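Local coordinates for protein ferredoxin (Rhodopseudomonas palustris, PDB 4LTU) that binds a [2Fe-2S] cluster and probably carries electrons between redox partners, as in other ferredoxins of the adrenodoxin/putidaredoxin family, at residues I15-A27 and R84-D96. Residues are numbered along the deposited sequence; the frame is centred on the assembly and turned at random.
With FES (Fe2/s2 (inorganic) cluster), chain C.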
ATOM      1  N   ILE A  15      -9.052  -5.583   8.764  1.00 23.95           N
ATOM      2  CA  ILE A  15      -9.884  -4.875   7.817  1.00 24.54           C
ATOM      3  C   ILE A  15     -10.064  -3.440   8.247  1.00 24.84           C
ATOM      4  O   ILE A  15     -10.510  -3.151   9.364  1.00 24.00           O
ATOM      5  CB  ILE A  15     -11.210  -5.583   7.551  1.00 24.99           C
ATOM      6  CG1 ILE A  15     -10.918  -6.911   6.829  1.00 24.82           C
ATOM      7  CG2 ILE A  15     -12.158  -4.660   6.764  1.00 24.67           C
ATOM      8  CD1 ILE A  15     -11.913  -7.276   5.758  1.00 28.06           C
ATOM      9  N   VAL A  16      -9.669  -2.536   7.353  1.00 25.59           N
ATOM     10  CA  VAL A  16      -9.736  -1.103   7.648  1.00 25.81           C
ATOM     11  C   VAL A  16     -10.741  -0.442   6.741  1.00 25.69           C
ATOM     12  O   VAL A  16     -10.786  -0.698   5.533  1.00 26.47           O
ATOM     13  CB  VAL A  16      -8.336  -0.396   7.550  1.00 26.10           C
ATOM     14  CG1 VAL A  16      -7.221  -1.261   8.182  1.00 25.96           C
ATOM     15  CG2 VAL A  16      -7.979  -0.052   6.134  1.00 25.75           C
ATOM     16  N   ASP A  17     -11.558   0.418   7.319  1.00 25.66           N
ATOM     17  CA  ASP A  17     -12.417   1.271   6.517  1.00 25.01           C
ATOM     18  C   ASP A  17     -11.590   2.296   5.742  1.00 24.66           C
ATOM     19  O   ASP A  17     -10.496   2.701   6.156  1.00 24.02           O
ATOM     20  CB  ASP A  17     -13.435   1.959   7.410  1.00 25.06           C
ATOM     21  CG  ASP A  17     -14.175   0.967   8.293  1.00 26.14           C
ATOM     22  OD1 ASP A  17     -15.380   0.784   8.077  1.00 25.93           O
ATOM     23  OD2 ASP A  17     -13.545   0.352   9.190  1.00 28.88           O
ATOM     24  N   ALA A  18     -12.123   2.687   4.600  1.00 24.25           N
ATOM     25  CA  ALA A  18     -11.521   3.695   3.792  1.00 24.84           C
ATOM     26  C   ALA A  18     -12.639   4.334   2.999  1.00 25.22           C
ATOM     27  O   ALA A  18     -13.533   3.653   2.504  1.00 25.76           O
ATOM     28  CB  ALA A  18     -10.469   3.090   2.863  1.00 24.59           C
ATOM     29  N   ALA A  19     -12.604   5.652   2.905  1.00 24.99           N
ATOM     30  CA  ALA A  19     -13.565   6.351   2.079  1.00 24.39           C
ATOM     31  C   ALA A  19     -12.996   6.300   0.675  1.00 24.41           C
ATOM     32  O   ALA A  19     -11.820   5.970   0.493  1.00 24.80           O
ATOM     33  CB  ALA A  19     -13.704   7.793   2.564  1.00 24.40           C
ATOM     34  N   ILE A  20     -13.827   6.608  -0.315  1.00 23.82           N
ATOM     35  CA  ILE A  20     -13.383   6.773  -1.664  1.00 23.76           C
ATOM     36  C   ILE A  20     -12.437   7.986  -1.656  1.00 23.55           C
ATOM     37  O   ILE A  20     -12.748   9.021  -1.050  1.00 22.55           O
ATOM     38  CB  ILE A  20     -14.585   7.001  -2.603  1.00 24.30           C
ATOM     39  CG1 ILE A  20     -15.605   5.868  -2.434  1.00 25.65           C
ATOM     40  CG2 ILE A  20     -14.133   7.070  -4.059  1.00 24.77           C
ATOM     41  CD1 ILE A  20     -16.902   6.044  -3.234  1.00 26.84           C
ATOM     42  N   GLY A  21     -11.263   7.822  -2.271  1.00 23.03           N
ATOM     43  CA  GLY A  21     -10.278   8.900  -2.350  1.00 22.21           C
ATOM     44  C   GLY A  21      -9.125   8.834  -1.361  1.00 21.79           C
ATOM     45  O   GLY A  21      -8.051   9.374  -1.633  1.00 21.82           O
ATOM     46  N   ASP A  22      -9.344   8.221  -0.195  1.00 21.31           N
ATOM     47  CA  ASP A  22      -8.235   7.975   0.714  1.00 20.24           C
ATOM     48  C   ASP A  22      -7.216   7.123  -0.014  1.00 19.97           C
ATOM     49  O   ASP A  22      -7.568   6.218  -0.783  1.00 19.81           O
ATOM     50  CB  ASP A  22      -8.652   7.234   1.993  1.00 20.71           C
ATOM     51  CG  ASP A  22      -9.727   7.962   2.796  1.00 19.43           C
ATOM     52  OD1 ASP A  22     -10.009   9.139   2.546  1.00 22.17           O
ATOM     53  OD2 ASP A  22     -10.300   7.340   3.700  1.00 19.97           O
ATOM     54  N   SER A  23      -5.944   7.444   0.198  1.00 19.36           N
ATOM     55  CA  SER A  23      -4.903   6.524  -0.153  1.00 18.55           C
ATOM     56  C   SER A  23      -4.987   5.348   0.840  1.00 17.83           C
ATOM     57  O   SER A  23      -5.598   5.470   1.901  1.00 17.59           O
ATOM     58  CB  SER A  23      -3.560   7.226  -0.092  1.00 17.90           C
ATOM     59  OG  SER A  23      -3.224   7.473   1.251  1.00 19.06           O
ATOM     60  N   ALA A  24      -4.364   4.231   0.479  1.00 17.32           N
ATOM     61  CA  ALA A  24      -4.270   3.031   1.315  1.00 16.78           C
ATOM     62  C   ALA A  24      -3.451   3.292   2.568  1.00 16.82           C
ATOM     63  O   ALA A  24      -3.676   2.675   3.610  1.00 17.76           O
ATOM     64  CB  ALA A  24      -3.663   1.860   0.504  1.00 15.82           C
ATOM     65  N   MET A  25      -2.500   4.204   2.457  1.00 16.22           N
ATOM     66  CA  MET A  25      -1.647   4.593   3.562  1.00 16.19           C
ATOM     67  C   MET A  25      -2.455   5.379   4.614  1.00 16.12           C
ATOM     68  O   MET A  25      -2.355   5.133   5.834  1.00 14.99           O
ATOM     69  CB  MET A  25      -0.471   5.439   3.043  1.00 14.99           C
ATOM     70  CG  MET A  25       0.467   5.928   4.163  1.00 16.60           C
ATOM     71  SD  MET A  25       1.131   7.564   3.801  1.00 20.09           S
ATOM     72  CE  MET A  25      -0.363   8.539   3.873  1.00 16.32           C
ATOM     73  N   PHE A  26      -3.234   6.335   4.122  1.00 16.08           N
ATOM     74  CA  PHE A  26      -4.051   7.157   4.964  1.00 17.78           C
ATOM     75  C   PHE A  26      -4.985   6.214   5.739  1.00 18.84           C
ATOM     76  O   PHE A  26      -5.020   6.232   6.979  1.00 19.75           O
ATOM     77  CB  PHE A  26      -4.827   8.165   4.102  1.00 17.44           C
ATOM     78  CG  PHE A  26      -5.811   9.000   4.879  1.00 19.27           C
ATOM     79  CD1 PHE A  26      -5.441  10.253   5.382  1.00 20.18           C
ATOM     80  CD2 PHE A  26      -7.115   8.532   5.111  1.00 17.46           C
ATOM     81  CE1 PHE A  26      -6.346  11.027   6.108  1.00 20.33           C
ATOM     82  CE2 PHE A  26      -8.021   9.288   5.827  1.00 19.76           C
ATOM     83  CZ  PHE A  26      -7.638  10.547   6.335  1.00 20.55           C
ATOM     84  N   ALA A  27      -5.703   5.377   4.995  1.00 18.86           N
ATOM     85  CA  ALA A  27      -6.578   4.369   5.571  1.00 19.62           C
ATOM     86  C   ALA A  27      -5.889   3.534   6.648  1.00 19.05           C
ATOM     87  O   ALA A  27      -6.420   3.385   7.727  1.00 19.65           O
ATOM     88  CB  ALA A  27      -7.159   3.460   4.463  1.00 18.55           C
ATOM     89  N   ARG A  84       3.867  -1.868  -4.623  1.00 15.77           N
ATOM     90  CA  ARG A  84       3.281  -0.543  -4.843  1.00 14.96           C
ATOM     91  C   ARG A  84       3.622   0.362  -3.646  1.00 14.04           C
ATOM     92  O   ARG A  84       3.944  -0.122  -2.561  1.00 13.51           O
ATOM     93  CB  ARG A  84       1.748  -0.600  -4.989  1.00 15.32           C
ATOM     94  CG  ARG A  84       1.142  -1.144  -6.306  1.00 16.79           C
ATOM     95  CD  ARG A  84       1.498  -0.330  -7.529  1.00 15.40           C
ATOM     96  NE  ARG A  84       1.227   1.067  -7.250  1.00 18.40           N
ATOM     97  CZ  ARG A  84       0.217   1.774  -7.747  1.00 17.99           C
ATOM     98  NH1 ARG A  84      -0.641   1.249  -8.623  1.00 17.02           N
ATOM     99  NH2 ARG A  84       0.086   3.033  -7.367  1.00 18.48           N
ATOM    100  N   LEU A  85       3.548   1.670  -3.866  1.00 13.67           N
ATOM    101  CA  LEU A  85       3.580   2.668  -2.798  1.00 13.68           C
ATOM    102  C   LEU A  85       2.144   2.935  -2.435  1.00 13.89           C
ATOM    103  O   LEU A  85       1.386   3.443  -3.250  1.00 13.14           O
ATOM    104  CB  LEU A  85       4.232   3.969  -3.273  1.00 13.87           C
ATOM    105  CG  LEU A  85       5.744   3.900  -3.491  1.00 12.31           C
ATOM    106  CD1 LEU A  85       6.215   5.192  -4.066  1.00  9.69           C
ATOM    107  CD2 LEU A  85       6.412   3.615  -2.145  1.00  8.41           C
ATOM    108  N   SER A  86       1.793   2.554  -1.213  1.00 13.92           N
ATOM    109  CA  SER A  86       0.438   2.606  -0.716  1.00 14.23           C
ATOM    110  C   SER A  86      -0.169   3.998  -0.634  1.00 14.11           C
ATOM    111  O   SER A  86      -1.388   4.123  -0.635  1.00 14.05           O
ATOM    112  CB  SER A  86       0.350   1.930   0.652  1.00 14.35           C
ATOM    113  OG  SER A  86       1.047   2.691   1.612  1.00 15.48           O
ATOM    114  N   CYS A  87       0.648   5.041  -0.558  1.00 14.74           N
ATOM    115  CA  CYS A  87       0.104   6.410  -0.587  1.00 15.01           C
ATOM    116  C   CYS A  87      -0.312   6.795  -2.028  1.00 15.84           C
ATOM    117  O   CYS A  87      -1.083   7.733  -2.228  1.00 15.29           O
ATOM    118  CB  CYS A  87       1.104   7.420  -0.001  1.00 15.19           C
ATOM    119  SG  CYS A  87       2.657   7.620  -0.947  1.00 12.40           S
ATOM    120  N   GLN A  88       0.194   6.053  -3.016  1.00 15.79           N
ATOM    121  CA  GLN A  88      -0.195   6.259  -4.414  1.00 16.96           C
ATOM    122  C   GLN A  88      -1.367   5.346  -4.881  1.00 17.52           C
ATOM    123  O   GLN A  88      -1.712   5.331  -6.061  1.00 17.89           O
ATOM    124  CB  GLN A  88       1.019   6.086  -5.346  1.00 17.06           C
ATOM    125  CG  GLN A  88       2.234   6.905  -4.963  1.00 17.26           C
ATOM    126  CD  GLN A  88       1.950   8.369  -4.900  1.00 17.86           C
ATOM    127  OE1 GLN A  88       1.696   8.994  -5.928  1.00 21.36           O
ATOM    128  NE2 GLN A  88       1.955   8.935  -3.686  1.00 16.77           N
ATOM    129  N   ILE A  89      -1.966   4.589  -3.965  1.00 17.69           N
ATOM    130  CA  ILE A  89      -3.171   3.832  -4.290  1.00 18.02           C
ATOM    131  C   ILE A  89      -4.416   4.581  -3.774  1.00 19.64           C
ATOM    132  O   ILE A  89      -4.589   4.773  -2.561  1.00 19.49           O
ATOM    133  CB  ILE A  89      -3.118   2.409  -3.697  1.00 17.39           C
ATOM    134  CG1 ILE A  89      -2.026   1.573  -4.398  1.00 16.59           C
ATOM    135  CG2 ILE A  89      -4.477   1.747  -3.801  1.00 15.83           C
ATOM    136  CD1 ILE A  89      -1.546   0.333  -3.633  1.00 12.44           C
ATOM    137  N   LYS A  90      -5.256   5.006  -4.709  1.00 20.69           N
ATOM    138  CA  LYS A  90      -6.476   5.706  -4.403  1.00 23.14           C
ATOM    139  C   LYS A  90      -7.636   4.713  -4.436  1.00 24.32           C
ATOM    140  O   LYS A  90      -7.777   3.920  -5.385  1.00 24.32           O
ATOM    141  CB  LYS A  90      -6.694   6.870  -5.390  1.00 23.58           C
ATOM    142  CG  LYS A  90      -5.698   8.065  -5.214  1.00 24.34           C
ATOM    143  CD  LYS A  90      -5.297   8.678  -6.588  1.00 28.73           C
ATOM    144  CE  LYS A  90      -4.973  10.200  -6.536  1.00 30.99           C
ATOM    145  NZ  LYS A  90      -4.711  10.787  -7.904  1.00 31.97           N
ATOM    146  N   ILE A  91      -8.450   4.749  -3.381  1.00 25.55           N
ATOM    147  CA  ILE A  91      -9.581   3.844  -3.243  1.00 26.27           C
ATOM    148  C   ILE A  91     -10.818   4.335  -3.988  1.00 26.59           C
ATOM    149  O   ILE A  91     -11.131   5.533  -3.996  1.00 26.35           O
ATOM    150  CB  ILE A  91      -9.836   3.480  -1.771  1.00 26.67           C
ATOM    151  CG1 ILE A  91      -8.752   2.500  -1.344  1.00 27.05           C
ATOM    152  CG2 ILE A  91     -11.213   2.785  -1.580  1.00 26.86           C
ATOM    153  CD1 ILE A  91      -7.996   2.948  -0.149  1.00 30.59           C
ATOM    154  N   ALA A  92     -11.466   3.383  -4.654  1.00 27.21           N
ATOM    155  CA  ALA A  92     -12.669   3.606  -5.454  1.00 27.88           C
ATOM    156  C   ALA A  92     -13.590   2.403  -5.238  1.00 28.20           C
ATOM    157  O   ALA A  92     -13.142   1.359  -4.748  1.00 28.76           O
ATOM    158  CB  ALA A  92     -12.301   3.740  -6.940  1.00 28.23           C
ATOM    159  N   PRO A  93     -14.881   2.540  -5.588  1.00 28.52           N
ATOM    160  CA  PRO A  93     -15.830   1.452  -5.303  1.00 28.36           C
ATOM    161  C   PRO A  93     -15.281   0.083  -5.712  1.00 28.28           C
ATOM    162  O   PRO A  93     -15.366  -0.885  -4.945  1.00 28.48           O
ATOM    163  CB  PRO A  93     -17.049   1.811  -6.178  1.00 28.66           C
ATOM    164  CG  PRO A  93     -16.941   3.292  -6.381  1.00 28.53           C
ATOM    165  CD  PRO A  93     -15.492   3.631  -6.377  1.00 27.78           C
ATOM    166  N   GLU A  94     -14.696   0.034  -6.909  1.00 28.23           N
ATOM    167  CA  GLU A  94     -14.165  -1.172  -7.519  1.00 28.16           C
ATOM    168  C   GLU A  94     -13.031  -1.807  -6.715  1.00 27.68           C
ATOM    169  O   GLU A  94     -12.691  -2.978  -6.941  1.00 27.18           O
ATOM    170  CB  GLU A  94     -13.673  -0.872  -8.937  1.00 28.74           C
ATOM    171  CG  GLU A  94     -14.445   0.244  -9.672  1.00 32.60           C
ATOM    172  CD  GLU A  94     -13.793   1.632  -9.543  1.00 36.39           C
ATOM    173  OE1 GLU A  94     -12.545   1.707  -9.454  1.00 38.22           O
ATOM    174  OE2 GLU A  94     -14.526   2.649  -9.561  1.00 38.45           O
ATOM    175  N   LEU A  95     -12.441  -1.054  -5.787  1.00 26.84           N
ATOM    176  CA  LEU A  95     -11.380  -1.625  -4.951  1.00 26.47           C
ATOM    177  C   LEU A  95     -11.878  -2.045  -3.567  1.00 26.15           C
ATOM    178  O   LEU A  95     -11.079  -2.383  -2.682  1.00 25.85           O
ATOM    179  CB  LEU A  95     -10.147  -0.711  -4.879  1.00 26.43           C
ATOM    180  CG  LEU A  95      -9.621  -0.203  -6.227  1.00 25.75           C
ATOM    181  CD1 LEU A  95      -8.516   0.784  -6.017  1.00 24.86           C
ATOM    182  CD2 LEU A  95      -9.153  -1.348  -7.108  1.00 26.26           C
ATOM    183  N   ASP A  96     -13.198  -2.022  -3.389  1.00 25.50           N
ATOM    184  CA  ASP A  96     -13.800  -2.482  -2.144  1.00 25.51           C
ATOM    185  C   ASP A  96     -13.453  -3.948  -2.132  1.00 24.77           C
ATOM    186  O   ASP A  96     -13.816  -4.678  -3.074  1.00 25.55           O
ATOM    187  CB  ASP A  96     -15.320  -2.250  -2.161  1.00 25.75           C
ATOM    188  CG  ASP A  96     -16.027  -2.668  -0.857  1.00 27.56           C
ATOM    189  OD1 ASP A  96     -15.397  -3.116   0.122  1.00 29.03           O
ATOM    190  OD2 ASP A  96     -17.264  -2.527  -0.818  1.00 31.11           O
TER
HETATM  191 FE1  FES C 201       6.519   8.633   1.166  1.00 17.72          FE
HETATM  192 FE2  FES C 201       4.287   6.949   0.242  1.00 16.41          FE
HETATM  193  S1  FES C 201       6.081   7.740  -0.756  1.00 19.16           S
HETATM  194  S2  FES C 201       4.761   7.773   2.189  1.00 15.65           S
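S23 and K90 form a single beta bridge where the loop after strand 13-17 meets the one after strand 83-85, and backbone bonds flank it. G21 N donates to I91 O (2.9 Å), while I91 N returns a bond to D22 O, nearly head-on to the carbonyl. The tight part lies beside this pair of bonds: I91 sends CD1 to A18 CB at 3.9 Å and lays CG2 against A19 O, and its side chain also touches I4 of the central sheet. Further along, S86 O receives M25 N at 3.3 Å from well above its carbonyl plane, and A24 N divides weakly between S86 O and I89 O. In this beta-grasp ferredoxin helix 24-29 starts beside the cluster, and S23 is its N-cap: with chi1 at 71°, OG turns back to accept from F26 N (3.1 Å), while CB rests on C87 O. Replacing S23 by alanine removes OG, which would probably leave F26 N without its capping acceptor and the first turn less well held. C87 SG binds the iron FE2 of the cluster at 2.1 Å, with C49 SG on the same iron, and M25 SD packs on C87 CB at 3.8 Å. S86 OG, 3.5 Å from M25 CB, hydrogen-bonds to C49 O. The far end is looser and faces solvent: I20 crosses P93 at about a right angle, CD1 to CG 4.2 Å. At the bridge, the K90 side chain also runs away from segment 15-27.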